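Inorganic pyrophosphatase (Helicobacter pylori, PDB 2BQX) catalyses the magnesium-dependent hydrolysis of inorganic pyrophosphate to two phosphate ions, working as a homohexamer. Local coordinates at residues A[62-73]-A[100-108]; A[23-31]-A[38-46]. All blocks are in the same frame, centred on the assembly; numbering follows the deposited sequence.

In the fold
Contact 2 comes first along the chain and closes before contact 1 opens. Residues 23-31 and 38-46 form a beta hairpin, a separate two-stranded antiparallel sheet, the contact's centre about 14 Å from that of the chain. Residues 62-73 and 100-108 pair in parallel within the large mixed sheet, their contact's centre about 4 Å from that of the chain. The two contact centres lie about 16 Å apart, and their nearest atoms, about 6 Å apart, do not touch. Tyr-54, a predicted substrate residue of strand 53-56, hydrogen-bonds to Lys-103 and lies near Lys-28. Contact 1 thus supplies predicted magnesium ligands and contact 2 predicted substrate ligands, consistent with two sides of one active site.

Contact 1: residues A[62-73]-A[100-108]; sequences GSDGDPVDALVL and MDEKLIALP
The carboxylate of Glu-102 receives two donors from Ser-63, each on a syn side and about 35° out of its plane: the backbone N at 3.2 Å from OE1 and the hydroxyl OG at 2.7 Å from OE2. Glu-102 CG sits between its own backbone N and carbonyl carbon (chi1 58°), and a second bend at chi2 carries the group to the Gly-62 to Gly-65 type I turn. Two waters also lie within hydrogen-bonding distance of Glu-102 OE1; one accepts from Asp-64 N, the other from Asp-69 N. Lys-103 NZ stands above the Asp-69 carboxylate plane, 2.7 Å from Asp-69 OD2, but meets Asp-101 OD2 on its syn side at 2.8 Å. Tyr-54 OH is a further partner of this ammonium.

Beyond these charges, strand 69-72 pairs in parallel with 100-108, beginning with Leu-104 N to Asp-69 O and ending with Leu-73 N to Ala-106 O. Leu-71 and Ile-105 run side by side, their CD1 atoms 3.7 Å apart; Leu-71 also packs on Ile-133 and Phe-137 of helix 127-139, and Ile-105 on Val-89 of strand 83-96. Val-68 CG2 meets Leu-104 CD1 at 3.8 Å, the side chains crossing at about a right angle.

Asp-64, Asp-69 and Asp-101 are predicted magnesium ligands. With Asp-69 OD2 and Asp-101 OD1 only 4.1 Å apart, the shared lysine probably offsets their repulsion, consistent with an acidic site prepared for cations.

Contact 2: residues A[23-31]-A[38-46]; sequences KHSNIKYEL and LMVDRVLYG
Strands 27-31 and 38-43 run antiparallel, their axes 4.4 Å apart at closest and their directions 140° apart, with a register shift after Lys-28 where Lys-28 O accepts from both Asp-41 N (2.9 Å) and Arg-42 N (3.1 Å), both in the carbonyl plane. The extra residue leaves Asp-41 and Arg-42 facing Lys-28, which identifies a classic beta bulge.

Lys-28 and Asp-41 lie side by side and point the same way. The lysine chain is extended as far as CE and turns at chi4 (-66°), bringing NZ to the anti side of Asp-41 OD1 at 2.9 Å, 34° out of the carboxylate plane. Glu-30 OE1 is a longer salt-bridge partner of the same NZ, at 3.6 Å, and the ammonium that the two carboxylates share, off the line joining these oxygens, probably offsets their repulsion. Arg-42 turns away from Lys-28 toward a salt bridge with Glu-144, and its NE donates to Lys-111 O of the second subunit.

The other face is largely apolar. Tyr-29 and Val-40 lie side by side, with Tyr-29 CE1 3.8 Å from Val-40 CG2, and Leu-38 CD1 packs on Tyr-29 CB at the same distance. Ile-27 CG2 lies 3.6 Å above one face of the tyrosine ring, offset toward its rim. Tyr-29 OH is hydrogen-bonded to Gln-79 N of the second subunit, and Ala-77 of that subunit packs on Ile-27.

The arrangement is a bulged beta hairpin at a subunit interface of the hexamer, with the predicted substrate ligands Lys-28 and Arg-42 paired across its strands.

Contact 1: residues A[62-73]-A[100-108]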
# COMPACT_ATOMS: atom_id res chain seq x y z
N GLY A 62 -25.78 -2.25 23.66
CA GLY A 62 -25.65 -0.81 23.73
C GLY A 62 -26.96 -0.05 23.57
O GLY A 62 -28.02 -0.66 23.46
N SER A 63 -26.87 1.27 23.55
CA SER A 63 -28.05 2.14 23.41
C SER A 63 -28.96 1.84 22.23
O SER A 63 -30.18 1.92 22.36
CB SER A 63 -27.62 3.61 23.33
OG SER A 63 -27.01 4.04 24.53
N ASP A 64 -28.39 1.50 21.08
CA ASP A 64 -29.20 1.24 19.90
C ASP A 64 -29.63 -0.21 19.72
O ASP A 64 -30.12 -0.58 18.66
CB ASP A 64 -28.47 1.71 18.64
CG ASP A 64 -27.18 0.96 18.41
OD1 ASP A 64 -26.50 1.27 17.40
OD2 ASP A 64 -26.84 0.07 19.22
N GLY A 65 -29.45 -1.04 20.75
CA GLY A 65 -29.86 -2.42 20.63
C GLY A 65 -28.81 -3.35 20.04
O GLY A 65 -29.03 -4.55 19.93
N ASP A 66 -27.68 -2.79 19.64
CA ASP A 66 -26.60 -3.59 19.08
C ASP A 66 -25.44 -3.60 20.08
O ASP A 66 -25.39 -2.77 20.99
CB ASP A 66 -26.14 -3.01 17.74
CG ASP A 66 -27.15 -3.23 16.62
OD1 ASP A 66 -27.00 -2.61 15.55
OD2 ASP A 66 -28.08 -4.05 16.80
N PRO A 67 -24.51 -4.55 19.93
CA PRO A 67 -23.38 -4.60 20.86
C PRO A 67 -22.73 -3.21 20.95
O PRO A 67 -22.74 -2.46 19.98
CB PRO A 67 -22.47 -5.65 20.24
CG PRO A 67 -23.45 -6.60 19.61
CD PRO A 67 -24.44 -5.66 18.95
N VAL A 68 -22.17 -2.88 22.11
CA VAL A 68 -21.53 -1.57 22.29
C VAL A 68 -20.30 -1.45 21.38
O VAL A 68 -19.53 -2.39 21.25
CB VAL A 68 -21.13 -1.36 23.78
CG1 VAL A 68 -20.14 -2.42 24.22
CG2 VAL A 68 -20.56 0.03 23.97
N ASP A 69 -20.15 -0.28 20.75
CA ASP A 69 -19.03 -0.04 19.83
C ASP A 69 -17.77 0.40 20.55
O ASP A 69 -17.82 1.01 21.61
CB ASP A 69 -19.39 1.05 18.81
CG ASP A 69 -20.53 0.66 17.90
OD1 ASP A 69 -20.54 -0.48 17.40
OD2 ASP A 69 -21.40 1.53 17.68
N ALA A 70 -16.62 0.12 19.94
CA ALA A 70 -15.35 0.52 20.52
C ALA A 70 -14.36 0.89 19.43
O ALA A 70 -14.31 0.25 18.39
CB ALA A 70 -14.79 -0.61 21.36
N LEU A 71 -13.60 1.94 19.68
CA LEU A 71 -12.57 2.36 18.76
C LEU A 71 -11.31 1.83 19.42
O LEU A 71 -11.14 1.98 20.63
CB LEU A 71 -12.49 3.88 18.66
CG LEU A 71 -13.62 4.55 17.87
CD1 LEU A 71 -13.58 6.06 18.08
CD2 LEU A 71 -13.45 4.22 16.40
N VAL A 72 -10.45 1.19 18.65
CA VAL A 72 -9.20 0.69 19.21
C VAL A 72 -8.09 1.50 18.55
O VAL A 72 -7.77 1.29 17.39
CB VAL A 72 -9.00 -0.82 18.91
CG1 VAL A 72 -7.68 -1.29 19.51
CG2 VAL A 72 -10.15 -1.62 19.52
N LEU A 73 -7.55 2.46 19.30
CA LEU A 73 -6.48 3.32 18.81
C LEU A 73 -5.16 2.56 18.77
O LEU A 73 -4.80 1.85 19.71
CB LEU A 73 -6.36 4.56 19.69
CG LEU A 73 -7.40 5.66 19.43
CD1 LEU A 73 -8.81 5.11 19.61
CD2 LEU A 73 -7.15 6.82 20.37
N MET A 100 -28.99 8.83 20.94
CA MET A 100 -27.66 8.91 21.51
C MET A 100 -26.85 7.68 21.15
O MET A 100 -27.40 6.59 20.97
CB MET A 100 -27.73 9.09 23.02
CG MET A 100 -28.29 10.43 23.45
SD MET A 100 -27.42 11.81 22.67
CE MET A 100 -25.83 11.75 23.51
N ASP A 101 -25.55 7.86 21.03
CA ASP A 101 -24.67 6.76 20.69
C ASP A 101 -23.39 6.97 21.47
O ASP A 101 -23.01 8.10 21.77
CB ASP A 101 -24.40 6.74 19.19
CG ASP A 101 -23.75 5.44 18.73
OD1 ASP A 101 -23.62 4.50 19.54
OD2 ASP A 101 -23.38 5.36 17.54
N GLU A 102 -22.74 5.87 21.83
CA GLU A 102 -21.52 5.95 22.60
C GLU A 102 -20.47 5.11 21.90
O GLU A 102 -20.77 4.04 21.37
CB GLU A 102 -21.75 5.40 24.01
CG GLU A 102 -22.27 3.97 24.02
CD GLU A 102 -23.72 3.86 23.56
OE1 GLU A 102 -24.09 2.81 22.98
OE2 GLU A 102 -24.49 4.82 23.79
N LYS A 103 -19.24 5.60 21.86
CA LYS A 103 -18.16 4.84 21.24
C LYS A 103 -17.08 4.71 22.30
O LYS A 103 -16.48 5.71 22.70
CB LYS A 103 -17.58 5.57 20.02
CG LYS A 103 -18.58 5.96 18.94
CD LYS A 103 -19.22 4.76 18.27
CE LYS A 103 -20.21 5.20 17.19
NZ LYS A 103 -21.03 4.06 16.70
N LEU A 104 -16.85 3.50 22.78
CA LEU A 104 -15.81 3.28 23.78
C LEU A 104 -14.47 3.59 23.12
O LEU A 104 -14.29 3.32 21.93
CB LEU A 104 -15.84 1.83 24.26
CG LEU A 104 -17.08 1.38 25.05
CD1 LEU A 104 -17.03 -0.13 25.31
CD2 LEU A 104 -17.13 2.14 26.36
N ILE A 105 -13.54 4.18 23.87
CA ILE A 105 -12.21 4.50 23.35
C ILE A 105 -11.25 3.54 24.03
O ILE A 105 -11.14 3.53 25.26
CB ILE A 105 -11.80 5.95 23.69
CG1 ILE A 105 -12.83 6.94 23.13
CG2 ILE A 105 -10.40 6.24 23.14
CD1 ILE A 105 -13.06 6.87 21.64
N ALA A 106 -10.54 2.74 23.24
CA ALA A 106 -9.63 1.75 23.81
C ALA A 106 -8.28 1.64 23.11
O ALA A 106 -8.06 2.22 22.06
CB ALA A 106 -10.30 0.38 23.82
N LEU A 107 -7.40 0.86 23.73
CA LEU A 107 -6.06 0.59 23.21
C LEU A 107 -5.81 -0.91 23.37
O LEU A 107 -6.41 -1.55 24.24
CB LEU A 107 -5.02 1.37 24.01
CG LEU A 107 -4.95 2.89 23.81
CD1 LEU A 107 -4.24 3.53 24.98
CD2 LEU A 107 -4.23 3.19 22.50
N PRO A 108 -4.96 -1.49 22.53
CA PRO A 108 -4.70 -2.92 22.68
C PRO A 108 -4.03 -3.09 24.04
O PRO A 108 -3.41 -2.14 24.53
CB PRO A 108 -3.73 -3.22 21.54
CG PRO A 108 -4.08 -2.20 20.51
CD PRO A 108 -4.27 -0.95 21.34
O HOH W 1 -25.61 2.67 20.54
O HOH W 2 -22.30 1.82 21.13

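Contact 2: residues A[23-31]-A[38-46]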
# COMPACT_ATOMS: atom_id res chain seq x y z
N LYS A 23 -8.18 0.53 10.62
CA LYS A 23 -7.71 1.91 10.61
C LYS A 23 -7.29 2.31 9.19
O LYS A 23 -6.70 1.51 8.47
CB LYS A 23 -6.51 2.07 11.56
CG LYS A 23 -6.02 3.51 11.70
CD LYS A 23 -4.78 3.61 12.56
CE LYS A 23 -4.39 5.07 12.77
NZ LYS A 23 -3.07 5.19 13.46
N HIS A 24 -7.62 3.55 8.81
CA HIS A 24 -7.31 4.12 7.50
C HIS A 24 -8.22 3.68 6.36
O HIS A 24 -8.18 4.26 5.27
CB HIS A 24 -5.85 3.84 7.10
CG HIS A 24 -4.84 4.39 8.05
ND1 HIS A 24 -4.82 5.72 8.42
CD2 HIS A 24 -3.82 3.81 8.72
CE1 HIS A 24 -3.83 5.93 9.27
NE2 HIS A 24 -3.21 4.79 9.46
N SER A 25 -9.04 2.67 6.59
CA SER A 25 -9.94 2.18 5.55
C SER A 25 -11.16 3.08 5.40
O SER A 25 -11.53 3.80 6.32
CB SER A 25 -10.39 0.75 5.88
OG SER A 25 -11.33 0.28 4.92
N ASN A 26 -11.78 3.05 4.22
CA ASN A 26 -12.99 3.81 3.97
C ASN A 26 -14.12 2.81 3.75
O ASN A 26 -15.20 3.15 3.26
CB ASN A 26 -12.84 4.75 2.76
CG ASN A 26 -12.65 4.00 1.45
OD1 ASN A 26 -12.24 2.84 1.43
ND2 ASN A 26 -12.94 4.67 0.33
N ILE A 27 -13.88 1.56 4.14
CA ILE A 27 -14.89 0.51 3.99
C ILE A 27 -15.33 -0.01 5.35
O ILE A 27 -14.53 -0.55 6.11
CB ILE A 27 -14.36 -0.69 3.18
CG1 ILE A 27 -13.92 -0.23 1.78
CG2 ILE A 27 -15.46 -1.75 3.06
CD1 ILE A 27 -13.24 -1.31 0.96
N LYS A 28 -16.61 0.15 5.66
CA LYS A 28 -17.14 -0.34 6.92
C LYS A 28 -17.73 -1.73 6.72
O LYS A 28 -18.61 -1.91 5.88
CB LYS A 28 -18.23 0.59 7.44
CG LYS A 28 -18.93 0.11 8.70
CD LYS A 28 -20.05 1.06 9.10
CE LYS A 28 -20.72 0.65 10.40
NZ LYS A 28 -21.45 -0.64 10.27
N TYR A 29 -17.23 -2.71 7.47
CA TYR A 29 -17.77 -4.07 7.38
C TYR A 29 -18.66 -4.25 8.60
O TYR A 29 -18.62 -3.45 9.54
CB TYR A 29 -16.64 -5.12 7.44
CG TYR A 29 -15.75 -5.13 6.22
CD1 TYR A 29 -16.09 -5.87 5.08
CD2 TYR A 29 -14.58 -4.38 6.19
CE1 TYR A 29 -15.29 -5.84 3.94
CE2 TYR A 29 -13.77 -4.35 5.06
CZ TYR A 29 -14.13 -5.08 3.94
OH TYR A 29 -13.36 -5.03 2.80
N GLU A 30 -19.48 -5.30 8.58
CA GLU A 30 -20.36 -5.59 9.70
C GLU A 30 -20.54 -7.09 9.83
O GLU A 30 -21.04 -7.75 8.92
CB GLU A 30 -21.71 -4.91 9.51
CG GLU A 30 -22.74 -5.25 10.58
CD GLU A 30 -23.96 -4.36 10.51
OE1 GLU A 30 -23.87 -3.18 10.95
OE2 GLU A 30 -25.00 -4.83 10.02
N LEU A 31 -20.13 -7.64 10.97
CA LEU A 31 -20.22 -9.07 11.21
C LEU A 31 -21.66 -9.51 11.47
O LEU A 31 -22.37 -8.89 12.27
CB LEU A 31 -19.34 -9.46 12.40
CG LEU A 31 -19.15 -10.96 12.64
CD1 LEU A 31 -18.29 -11.52 11.52
CD2 LEU A 31 -18.47 -11.18 13.98
N LEU A 38 -18.68 -11.72 7.31
CA LEU A 38 -18.23 -10.34 7.37
C LEU A 38 -18.89 -9.64 6.19
O LEU A 38 -18.48 -9.83 5.04
CB LEU A 38 -16.71 -10.29 7.23
CG LEU A 38 -16.01 -8.97 7.53
CD1 LEU A 38 -16.26 -8.58 8.99
CD2 LEU A 38 -14.51 -9.11 7.27
N MET A 39 -19.92 -8.85 6.47
CA MET A 39 -20.66 -8.16 5.41
C MET A 39 -20.12 -6.78 5.08
O MET A 39 -19.73 -6.02 5.98
CB MET A 39 -22.13 -7.99 5.82
CG MET A 39 -22.80 -9.24 6.38
SD MET A 39 -23.03 -10.52 5.15
CE MET A 39 -24.15 -9.71 4.04
N VAL A 40 -20.08 -6.45 3.80
CA VAL A 40 -19.65 -5.13 3.37
C VAL A 40 -20.87 -4.28 3.67
O VAL A 40 -21.94 -4.51 3.10
CB VAL A 40 -19.37 -5.09 1.86
CG1 VAL A 40 -19.02 -3.66 1.45
CG2 VAL A 40 -18.22 -6.04 1.51
N ASP A 41 -20.72 -3.31 4.56
CA ASP A 41 -21.86 -2.49 4.96
C ASP A 41 -21.91 -1.12 4.30
O ASP A 41 -22.96 -0.66 3.86
CB ASP A 41 -21.86 -2.34 6.48
CG ASP A 41 -23.13 -1.71 7.01
OD1 ASP A 41 -23.02 -0.80 7.86
OD2 ASP A 41 -24.24 -2.12 6.60
N ARG A 42 -20.76 -0.45 4.22
CA ARG A 42 -20.76 0.88 3.63
C ARG A 42 -19.39 1.34 3.18
O ARG A 42 -18.39 0.99 3.79
CB ARG A 42 -21.32 1.88 4.65
CG ARG A 42 -21.24 3.34 4.25
CD ARG A 42 -22.23 3.66 3.14
NE ARG A 42 -23.53 3.05 3.41
CZ ARG A 42 -24.25 3.25 4.51
NH1 ARG A 42 -25.42 2.65 4.65
NH2 ARG A 42 -23.80 4.07 5.46
N VAL A 43 -19.37 2.11 2.10
CA VAL A 43 -18.13 2.70 1.62
C VAL A 43 -18.39 4.18 1.85
O VAL A 43 -19.37 4.73 1.34
CB VAL A 43 -17.90 2.45 0.11
CG1 VAL A 43 -16.61 3.13 -0.31
CG2 VAL A 43 -17.80 0.95 -0.16
N LEU A 44 -17.53 4.81 2.64
CA LEU A 44 -17.69 6.23 2.95
C LEU A 44 -17.97 7.06 1.71
O LEU A 44 -17.33 6.89 0.67
CB LEU A 44 -16.42 6.75 3.65
CG LEU A 44 -16.09 6.14 5.02
CD1 LEU A 44 -14.79 6.74 5.53
CD2 LEU A 44 -17.22 6.42 6.01
N TYR A 45 -18.94 7.96 1.81
CA TYR A 45 -19.32 8.83 0.70
C TYR A 45 -18.27 9.91 0.47
O TYR A 45 -18.09 10.38 -0.65
CB TYR A 45 -20.65 9.52 0.98
CG TYR A 45 -21.89 8.66 0.79
CD1 TYR A 45 -21.91 7.32 1.14
CD2 TYR A 45 -23.07 9.24 0.32
CE1 TYR A 45 -23.08 6.56 1.04
CE2 TYR A 45 -24.25 8.50 0.21
CZ TYR A 45 -24.25 7.16 0.57
OH TYR A 45 -25.41 6.44 0.47
N GLY A 46 -17.59 10.31 1.54
CA GLY A 46 -16.59 11.35 1.42
C GLY A 46 -15.17 10.87 1.34
O GLY A 46 -14.88 9.67 1.48